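Local coordinates for protein UDP-N-acetylglucosamine 4,6-dehydratase (PDB 3PVZ) that binds NAD and, as its family membership suggests, probably acts as a lyase that dehydrates UDP-N-acetylglucosamine at positions 4 and 6, at residues Q30-Q35 and Y113-N118. Numbering follows the deposited sequence.
Sequences QSVVSQ and YDYVLN. With NA (sodium ion), chain I.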
ATOM      1  N   GLN A  30     -26.694  16.239  -2.866  1.00 30.96           N
ATOM      2  CA  GLN A  30     -27.371  15.101  -3.431  1.00 31.00           C
ATOM      3  C   GLN A  30     -27.750  15.336  -4.879  1.00 29.67           C
ATOM      4  O   GLN A  30     -27.673  14.452  -5.676  1.00 27.55           O
ATOM      5  CB  GLN A  30     -28.586  14.749  -2.588  1.00 31.15           C
ATOM      6  CG  GLN A  30     -28.232  13.852  -1.432  1.00 33.32           C
ATOM      7  CD  GLN A  30     -29.434  13.550  -0.545  1.00 33.36           C
ATOM      8  OE1 GLN A  30     -30.541  13.480  -1.038  1.00 38.96           O
ATOM      9  NE2 GLN A  30     -29.209  13.373   0.753  1.00 33.23           N
ATOM     10  N   SER A  31     -28.169  16.552  -5.194  1.00 31.13           N
ATOM     11  CA  SER A  31     -28.423  16.962  -6.560  1.00 31.09           C
ATOM     12  C   SER A  31     -27.166  16.844  -7.402  1.00 31.00           C
ATOM     13  O   SER A  31     -27.237  16.240  -8.472  1.00 32.81           O
ATOM     14  CB  SER A  31     -29.000  18.372  -6.600  1.00 31.72           C
ATOM     15  OG  SER A  31     -28.989  18.866  -7.915  1.00 33.14           O
ATOM     16  N   VAL A  32     -26.022  17.364  -6.942  1.00 29.84           N
ATOM     17  CA  VAL A  32     -24.788  17.330  -7.716  1.00 28.51           C
ATOM     18  C   VAL A  32     -24.252  15.907  -7.922  1.00 28.01           C
ATOM     19  O   VAL A  32     -24.034  15.495  -9.056  1.00 26.78           O
ATOM     20  CB  VAL A  32     -23.691  18.235  -7.132  1.00 30.01           C
ATOM     21  CG1 VAL A  32     -22.320  17.970  -7.795  1.00 29.31           C
ATOM     22  CG2 VAL A  32     -24.081  19.770  -7.313  1.00 29.05           C
ATOM     23  N   VAL A  33     -24.161  15.127  -6.849  1.00 27.14           N
ATOM     24  CA  VAL A  33     -23.604  13.800  -6.911  1.00 25.82           C
ATOM     25  C   VAL A  33     -24.434  12.895  -7.834  1.00 26.61           C
ATOM     26  O   VAL A  33     -23.897  12.093  -8.623  1.00 25.01           O
ATOM     27  CB  VAL A  33     -23.531  13.163  -5.507  1.00 25.55           C
ATOM     28  CG1 VAL A  33     -23.148  11.710  -5.610  1.00 24.31           C
ATOM     29  CG2 VAL A  33     -22.531  13.927  -4.647  1.00 26.86           C
ATOM     30  N   SER A  34     -25.750  13.021  -7.732  1.00 27.95           N
ATOM     31  CA  SER A  34     -26.643  12.207  -8.550  1.00 28.99           C
ATOM     32  C   SER A  34     -26.513  12.478 -10.089  1.00 27.72           C
ATOM     33  O   SER A  34     -26.927  11.652 -10.904  1.00 26.42           O
ATOM     34  CB  SER A  34     -28.096  12.420  -8.102  1.00 30.50           C
ATOM     35  OG  SER A  34     -28.611  13.628  -8.711  1.00 34.03           O
ATOM     36  N   GLN A  35     -26.005  13.637 -10.479  1.00 27.09           N
ATOM     37  CA  GLN A  35     -25.777  13.918 -11.905  1.00 27.07           C
ATOM     38  C   GLN A  35     -24.314  14.037 -12.291  1.00 26.44           C
ATOM     39  O   GLN A  35     -23.974  14.651 -13.366  1.00 27.10           O
ATOM     40  CB  GLN A  35     -26.508  15.217 -12.388  1.00 27.51           C
ATOM     41  CG  GLN A  35     -26.797  16.240 -11.404  1.00 31.63           C
ATOM     42  CD  GLN A  35     -27.538  17.470 -11.997  1.00 36.83           C
ATOM     43  OE1 GLN A  35     -27.358  17.820 -13.175  1.00 35.56           O
ATOM     44  NE2 GLN A  35     -28.365  18.095 -11.187  1.00 32.29           N
ATOM     45  N   TYR A 113     -14.909  12.034 -16.650  1.00 25.56           N
ATOM     46  CA  TYR A 113     -15.304  12.299 -15.257  1.00 26.21           C
ATOM     47  C   TYR A 113     -15.602  13.778 -15.107  1.00 25.86           C
ATOM     48  O   TYR A 113     -15.102  14.568 -15.860  1.00 25.55           O
ATOM     49  CB  TYR A 113     -14.231  11.912 -14.254  1.00 24.62           C
ATOM     50  CG  TYR A 113     -13.859  10.471 -14.358  1.00 23.97           C
ATOM     51  CD1 TYR A 113     -14.616   9.487 -13.759  1.00 21.14           C
ATOM     52  CD2 TYR A 113     -12.725  10.079 -15.013  1.00 23.81           C
ATOM     53  CE1 TYR A 113     -14.266   8.156 -13.879  1.00 23.93           C
ATOM     54  CE2 TYR A 113     -12.370   8.741 -15.120  1.00 22.48           C
ATOM     55  CZ  TYR A 113     -13.135   7.790 -14.551  1.00 23.66           C
ATOM     56  OH  TYR A 113     -12.750   6.449 -14.685  1.00 24.08           O
ATOM     57  N   ASP A 114     -16.456  14.142 -14.155  1.00 25.73           N
ATOM     58  CA  ASP A 114     -16.720  15.554 -13.877  1.00 26.36           C
ATOM     59  C   ASP A 114     -15.780  16.013 -12.762  1.00 26.37           C
ATOM     60  O   ASP A 114     -15.210  17.120 -12.840  1.00 24.98           O
ATOM     61  CB  ASP A 114     -18.172  15.759 -13.504  1.00 26.34           C
ATOM     62  CG  ASP A 114     -19.107  15.343 -14.610  1.00 29.85           C
ATOM     63  OD1 ASP A 114     -19.014  15.998 -15.676  1.00 22.06           O
ATOM     64  OD2 ASP A 114     -19.914  14.361 -14.424  1.00 19.57           O
ATOM     65  N   TYR A 115     -15.546  15.114 -11.798  1.00 24.04           N
ATOM     66  CA  TYR A 115     -14.783  15.433 -10.621  1.00 24.82           C
ATOM     67  C   TYR A 115     -13.747  14.341 -10.411  1.00 25.72           C
ATOM     68  O   TYR A 115     -14.067  13.136 -10.385  1.00 24.50           O
ATOM     69  CB  TYR A 115     -15.668  15.519  -9.386  1.00 25.16           C
ATOM     70  CG  TYR A 115     -16.737  16.617  -9.362  1.00 25.37           C
ATOM     71  CD1 TYR A 115     -16.422  17.888  -8.955  1.00 24.90           C
ATOM     72  CD2 TYR A 115     -18.081  16.329  -9.662  1.00 22.11           C
ATOM     73  CE1 TYR A 115     -17.379  18.895  -8.923  1.00 29.17           C
ATOM     74  CE2 TYR A 115     -19.015  17.280  -9.630  1.00 24.73           C
ATOM     75  CZ  TYR A 115     -18.668  18.582  -9.263  1.00 30.82           C
ATOM     76  OH  TYR A 115     -19.595  19.576  -9.248  1.00 32.84           O
ATOM     77  N   VAL A 116     -12.495  14.769 -10.287  1.00 27.30           N
ATOM     78  CA  VAL A 116     -11.379  13.850 -10.077  1.00 27.87           C
ATOM     79  C   VAL A 116     -10.756  14.199  -8.720  1.00 28.83           C
ATOM     80  O   VAL A 116     -10.413  15.334  -8.500  1.00 28.69           O
ATOM     81  CB  VAL A 116     -10.360  13.933 -11.221  1.00 28.82           C
ATOM     82  CG1 VAL A 116      -9.175  12.981 -10.931  1.00 28.02           C
ATOM     83  CG2 VAL A 116     -11.066  13.601 -12.575  1.00 24.88           C
ATOM     84  N   LEU A 117     -10.696  13.220  -7.807  1.00 28.32           N
ATOM     85  CA  LEU A 117     -10.199  13.419  -6.450  1.00 28.72           C
ATOM     86  C   LEU A 117      -8.941  12.560  -6.266  1.00 28.56           C
ATOM     87  O   LEU A 117      -8.950  11.373  -6.569  1.00 27.96           O
ATOM     88  CB  LEU A 117     -11.263  13.012  -5.415  1.00 28.81           C
ATOM     89  CG  LEU A 117     -12.550  13.841  -5.346  1.00 28.89           C
ATOM     90  CD1 LEU A 117     -13.546  13.380  -6.435  1.00 24.46           C
ATOM     91  CD2 LEU A 117     -13.224  13.757  -3.971  1.00 28.30           C
ATOM     92  N   ASN A 118      -7.842  13.173  -5.855  1.00 29.35           N
ATOM     93  CA  ASN A 118      -6.584  12.460  -5.667  1.00 29.31           C
ATOM     94  C   ASN A 118      -6.201  12.446  -4.207  1.00 30.15           C
ATOM     95  O   ASN A 118      -5.738  13.447  -3.674  1.00 29.53           O
ATOM     96  CB  ASN A 118      -5.491  13.114  -6.503  1.00 31.35           C
ATOM     97  CG  ASN A 118      -4.155  12.330  -6.507  1.00 30.83           C
ATOM     98  OD1 ASN A 118      -4.008  11.308  -5.876  1.00 33.96           O
ATOM     99  ND2 ASN A 118      -3.219  12.799  -7.302  1.00 35.91           N
TER
HETATM  100 NA    NA I 607     -23.986  15.773 -15.598  1.00 40.96          NA
HETATM  101  O   HOH W   1     -25.232  17.503 -14.967  1.00 39.02           O
HETATM  102  O   HOH W   2     -22.079  14.596 -16.034  1.00 24.86           O
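A small, partly buried contact between Val32 and Tyr115 packs the C-terminal end of helix 19-34 on the start of strand 115-118, with a sodium-water bridge beside it from Gln35, just past the helix, to Asp114. It illustrates how two elements can be joined with no direct hydrogen bond between them. Toward Tyr115, Val32 presents its CG1 branch, which is set anti to the backbone N (chi1 169°) and lies 3.5 Å from Tyr115 OH and 3.8 Å from Tyr115 CE2. The two side chains cross at about a right angle, and the methyl meets the phenol end of the ring obliquely. The Tyr115 hydroxyl is hydrogen-bonded to Lys158, while helix 237-250 also covers this site, through Ile249 on both side chains.

The polar half runs through the ion. Sodium is bound by Gln35 O at 2.5 Å and by two waters. One water, 2.3 Å from the sodium, donates a hydrogen bond of 2.7 Å from its oxygen to Asp114 OD2; the other, 2.2 Å from the sodium, donates to Gln35 OE1 over 2.8 Å and so ties the side chain to the same ion as its own carbonyl. A salt bridge of Asp114 OD1 with Arg37 gives the carboxylate a second partner, at its other oxygen. Strand 115-118 lies between strands 37-41 and 159-163, so the contact sits at the N-terminal end of a central strand, in the parallel part of the sheet of a Rossmann-type, NAD-binding fold, away from the cofactor.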